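Local atomic coordinates of DnaD domain protein (Enterococcus faecalis, PDB entry 2I5U), a protein that is of unknown function but, as a member of the DnaB/DnaD family, probably helps to initiate DNA replication, here represented by its helical DnaD-type domain. Residues N61-N64 / A65-D69; K47-E50 / I51-A55. All blocks are in the same frame, centred on the assembly; numbering follows the deposited sequence. Where two conformers were deposited one is given.

Contact 1 (N61-N64 / A65-D69); sequences NYIN and AILKD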
loop_
_atom_site.group_PDB
_atom_site.type_symbol
_atom_site.label_atom_id
_atom_site.label_comp_id
_atom_site.label_asym_id
_atom_site.label_seq_id
_atom_site.Cartn_x
_atom_site.Cartn_y
_atom_site.Cartn_z
ATOM N N ASN A 61 -2.830 0.526 -9.625
ATOM C CA ASN A 61 -4.203 1.026 -9.761
ATOM C C ASN A 61 -5.167 0.294 -8.838
ATOM O O ASN A 61 -5.973 0.909 -8.160
ATOM C CB ASN A 61 -4.682 0.942 -11.208
ATOM C CG ASN A 61 -4.016 1.970 -12.118
ATOM O OD1 ASN A 61 -3.703 3.091 -11.697
ATOM N ND2 ASN A 61 -3.857 1.614 -13.374
ATOM N N TYR A 62 -5.049 -1.019 -8.800
ATOM C CA TYR A 62 -5.958 -1.837 -8.004
ATOM C C TYR A 62 -5.721 -1.581 -6.509
ATOM O O TYR A 62 -6.675 -1.420 -5.717
ATOM C CB TYR A 62 -5.739 -3.308 -8.325
ATOM C CG TYR A 62 -6.761 -4.248 -7.722
ATOM C CD1 TYR A 62 -7.941 -4.543 -8.390
ATOM C CD2 TYR A 62 -6.500 -4.914 -6.540
ATOM C CE1 TYR A 62 -8.850 -5.424 -7.858
ATOM C CE2 TYR A 62 -7.412 -5.790 -6.007
ATOM C CZ TYR A 62 -8.588 -6.027 -6.664
ATOM O OH TYR A 62 -9.519 -6.939 -6.152
ATOM N N ILE A 63 -4.447 -1.491 -6.133
ATOM C CA ILE A 63 -4.094 -1.233 -4.740
ATOM C C ILE A 63 -4.557 0.156 -4.294
ATOM O O ILE A 63 -5.078 0.323 -3.194
ATOM C CB ILE A 63 -2.570 -1.417 -4.524
ATOM C CG1 ILE A 63 -2.203 -2.891 -4.719
ATOM C CG2 ILE A 63 -2.158 -0.925 -3.161
ATOM C CD1 ILE A 63 -0.769 -3.092 -5.033
ATOM N N ASN A 64 -4.342 1.146 -5.146
ATOM C CA ASN A 64 -4.768 2.525 -4.882
ATOM C C ASN A 64 -6.282 2.609 -4.600
ATOM O O ASN A 64 -6.709 3.303 -3.687
ATOM C CB ASN A 64 -4.366 3.403 -6.079
ATOM C CG ASN A 64 -4.609 4.858 -5.854
ATOM O OD1 ASN A 64 -4.213 5.427 -4.851
ATOM N ND2 ASN A 64 -5.234 5.489 -6.830
ATOM N N ALA A 65 -7.074 1.912 -5.394
ATOM C CA ALA A 65 -8.528 1.918 -5.189
ATOM C C ALA A 65 -8.876 1.398 -3.802
ATOM O O ALA A 65 -9.757 1.956 -3.114
ATOM C CB ALA A 65 -9.208 1.107 -6.248
ATOM N N ILE A 66 -8.202 0.325 -3.392
ATOM C CA ILE A 66 -8.424 -0.238 -2.065
ATOM C C ILE A 66 -8.077 0.764 -0.978
ATOM O O ILE A 66 -8.842 1.000 -0.054
ATOM C CB ILE A 66 -7.580 -1.499 -1.835
ATOM C CG1 ILE A 66 -7.970 -2.603 -2.813
ATOM C CG2 ILE A 66 -7.744 -1.996 -0.404
ATOM C CD1 ILE A 66 -7.019 -3.790 -2.832
ATOM N N LEU A 67 -6.894 1.336 -1.080
ATOM C CA LEU A 67 -6.432 2.302 -0.080
ATOM C C LEU A 67 -7.316 3.556 0.010
ATOM O O LEU A 67 -7.491 4.106 1.095
ATOM C CB LEU A 67 -4.974 2.700 -0.360
ATOM C CG LEU A 67 -3.955 1.565 -0.251
ATOM C CD1 LEU A 67 -2.609 2.089 -0.727
ATOM C CD2 LEU A 67 -3.896 0.993 1.152
ATOM N N LYS A 68 -7.834 4.036 -1.118
ATOM C CA LYS A 68 -8.714 5.230 -1.093
ATOM C C LYS A 68 -9.950 4.968 -0.276
ATOM O O LYS A 68 -10.459 5.879 0.434
ATOM C CB LYS A 68 -9.145 5.635 -2.499
ATOM C CG LYS A 68 -8.082 6.314 -3.297
ATOM C CD LYS A 68 -8.612 6.731 -4.652
ATOM C CE LYS A 68 -7.515 7.318 -5.530
ATOM N NZ LYS A 68 -7.964 7.624 -6.947
ATOM N N ASP A 69 -10.490 3.752 -0.405
ATOM C CA ASP A 69 -11.647 3.327 0.386
ATOM C C ASP A 69 -11.308 3.419 1.858
ATOM O O ASP A 69 -11.976 4.112 2.625
ATOM C CB ASP A 69 -12.037 1.877 0.078
ATOM C CG ASP A 69 -12.649 1.707 -1.282
ATOM O OD1 ASP A 69 -13.219 2.675 -1.811
ATOM O OD2 ASP A 69 -12.582 0.584 -1.819
HETATM O O HOH W 1 -5.575 8.585 -7.878
#

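Contact 2 (K47-E50 / I51-A55); sequences KAIE and IAIDA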
loop_
_atom_site.group_PDB
_atom_site.type_symbol
_atom_site.label_atom_id
_atom_site.label_comp_id
_atom_site.label_asym_id
_atom_site.label_seq_id
_atom_site.Cartn_x
_atom_site.Cartn_y
_atom_site.Cartn_z
ATOM N N LYS A 47 -1.263 -5.237 3.479
ATOM C CA LYS A 47 -2.526 -5.962 3.344
ATOM C C LYS A 47 -3.185 -5.730 1.970
ATOM O O LYS A 47 -3.716 -6.657 1.369
ATOM C CB LYS A 47 -3.496 -5.583 4.464
ATOM C CG LYS A 47 -4.813 -6.323 4.421
ATOM C CD LYS A 47 -4.656 -7.770 4.859
ATOM C CE LYS A 47 -5.595 -8.711 4.125
ATOM N NZ LYS A 47 -4.969 -9.204 2.863
ATOM N N ALA A 48 -3.195 -4.483 1.495
ATOM C CA ALA A 48 -3.755 -4.188 0.175
ATOM C C ALA A 48 -2.969 -4.951 -0.898
ATOM O O ALA A 48 -3.545 -5.446 -1.855
ATOM C CB ALA A 48 -3.743 -2.675 -0.117
ATOM N N ILE A 49 -1.659 -5.042 -0.756
ATOM C CA ILE A 49 -0.858 -5.797 -1.735
ATOM C C ILE A 49 -1.216 -7.278 -1.717
ATOM O O ILE A 49 -1.378 -7.912 -2.784
ATOM C CB ILE A 49 0.657 -5.599 -1.499
ATOM C CG1 ILE A 49 1.018 -4.160 -1.852
ATOM C CG2 ILE A 49 1.477 -6.556 -2.342
ATOM C CD1 ILE A 49 2.462 -3.736 -1.419
ATOM N N GLU A 50 -1.409 -7.822 -0.528
ATOM C CA GLU A 50 -1.865 -9.220 -0.385
ATOM C C GLU A 50 -3.203 -9.449 -1.074
ATOM O O GLU A 50 -3.403 -10.456 -1.764
ATOM C CB GLU A 50 -1.990 -9.596 1.090
ATOM C CG GLU A 50 -0.642 -9.761 1.752
ATOM C CD GLU A 50 -0.728 -10.186 3.196
ATOM O OE1 GLU A 50 -1.579 -9.644 3.934
ATOM O OE2 GLU A 50 0.083 -11.062 3.599
ATOM N N ILE A 51 -4.122 -8.506 -0.896
ATOM C CA ILE A 51 -5.448 -8.589 -1.551
ATOM C C ILE A 51 -5.299 -8.590 -3.083
ATOM O O ILE A 51 -5.933 -9.370 -3.778
ATOM C CB ILE A 51 -6.356 -7.433 -1.075
ATOM C CG1 ILE A 51 -6.771 -7.641 0.387
ATOM C CG2 ILE A 51 -7.591 -7.311 -1.940
ATOM C CD1 ILE A 51 -7.378 -6.422 1.059
ATOM N N ALA A 52 -4.412 -7.752 -3.588
ATOM C CA ALA A 52 -4.157 -7.663 -5.014
ATOM C C ALA A 52 -3.540 -8.955 -5.548
ATOM O O ALA A 52 -3.864 -9.394 -6.654
ATOM C CB ALA A 52 -3.227 -6.455 -5.304
ATOM N N ILE A 53 -2.626 -9.547 -4.786
ATOM C CA ILE A 53 -2.051 -10.845 -5.164
ATOM C C ILE A 53 -3.150 -11.906 -5.298
ATOM O O ILE A 53 -3.226 -12.629 -6.299
ATOM C CB ILE A 53 -0.991 -11.339 -4.164
ATOM C CG1 ILE A 53 0.238 -10.436 -4.193
ATOM C CG2 ILE A 53 -0.537 -12.770 -4.527
ATOM C CD1 ILE A 53 1.128 -10.586 -2.966
ATOM N N ASP A 54 -3.988 -12.007 -4.279
ATOM C CA ASP A 54 -5.038 -13.026 -4.269
ATOM C C ASP A 54 -6.054 -12.841 -5.421
ATOM O O ASP A 54 -6.543 -13.807 -5.976
ATOM C CB ASP A 54 -5.774 -13.047 -2.916
ATOM C CG ASP A 54 -4.957 -13.660 -1.805
ATOM O OD1 ASP A 54 -3.916 -14.298 -2.087
ATOM O OD2 ASP A 54 -5.379 -13.503 -0.638
ATOM N N ALA A 55 -6.370 -11.590 -5.745
ATOM C CA ALA A 55 -7.292 -11.254 -6.846
ATOM C C ALA A 55 -6.628 -11.326 -8.213
ATOM O O ALA A 55 -7.300 -11.208 -9.247
ATOM C CB ALA A 55 -7.872 -9.846 -6.617
HETATM O O HOH W 2 -5.615 -11.386 1.104
#

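Contact 1 (N61-N64 / A65-D69)
Ile63 and Leu67 form the buried, closely packed side of this one-turn contact. They lie next to each other and point the same way, with Ile63 CG2 3.9 Å from Leu67 CD1. The backbone bond below them, Leu67 N to Ile63 O, is 3.0 Å long and nearly straight (169°). Both side chains face helix 18-32, where Ile63 meets Phe24, and Leu67 meets Trp27 and Phe31. One flank is formed by Tyr62 and Ile66; Ile66 CD1 comes obliquely to the ring, 3.8 Å from Tyr62 CE2.

The opposite flank is polar and looser, with Lys68 exposed to water. CG of Asn64 lies anti to the backbone N (chi1 -173°), beside its own carbonyl carbon, which turns the amide toward the following turn and sets ND2 3.2 Å from Lys68 CE. Lys68 is extended from CG onward, its CG 3.3 Å from Asn64 O. This brings its ammonium beside the amide, where one water accepts from both: 2.7 Å from Lys68 NZ and 3.3 Å from Asn64 ND2. The amide is held on its other atom as well, since OD1 takes a weak hydrogen bond from Trp27 NE1. Four successive i to i+4 backbone bonds, from Asn61 O through Asn64 O, together with one apolar and one hydrated face, identify an amphipathic alpha-helix, here helix 60-73 of the DnaD-type helical domain.

Contact 2 (K47-E50 / I51-A55)
The carboxylate of Asp54 turns one face to the backbone carbonyl of Glu50, whose oxygen stands almost directly above the carboxylate carbon, with Asp54 CG 3.6 Å from Glu50 O. Its OD2 receives a hydrogen bond from a water at 2.8 Å, and that water is tilted well out of the carboxylate plane, on the same side as Glu50 O. The second flat group, the carboxylate of Glu50, makes a long salt bridge through OE1 to Lys47 NZ at 3.6 Å, with the ammonium likewise tilted from its plane.

Lys47 links the two acids. CG leaves anti to the backbone N (chi1 -178°), and the chain then bends at each later torsion, curling over Ile51, which it crosses at about a right angle; Lys47 NZ ends 3.4 Å from Ile51 CG1. From there it donates at 2.9 Å to the water held by Asp54. The direct separation of Lys47 NZ and Asp54 OD2 is 5.6 Å, so this pairing is water-mediated and would add only modest electrostatic attraction.

All this decorates regular alpha-helix, the later part of helix 38-55: Ile53 N donates to Ile49 O at 2.9 Å, and the other three i to i+4 bonds match it closely. The side of the helix turned to the rest of the fold is apolar. Ile49 CG2 approaches Ile53 CD1 at 4.1 Å as the side chains cross obliquely, and both also touch Phe13. Ile49 reaches further, to Ile4 and Ile7 of helix 2-9, whereas Ile51 packs on Ile66 and Trp70 of helix 60-73.

How the contacts relate
Contact 2 comes first along the chain, in the later half of helix 38-55; contact 1 follows in helix 60-73, after a short loop. Their centres lie about 11 Å apart, and the two segments run in roughly opposed directions, though well off antiparallel. The apolar sides meet directly: Ile63 CD1 is 3.8 Å from Ile49 CG1, and Ile66 CD1 is 3.7 Å from Ile51 CG2. Near the loop, Tyr62 OH packs 3.4 Å from Ala55 CB. Each helix also faces another part of the bundle, helix 2-9 for contact 2 and helix 18-32 for contact 1, so the pair joins both into one compact domain.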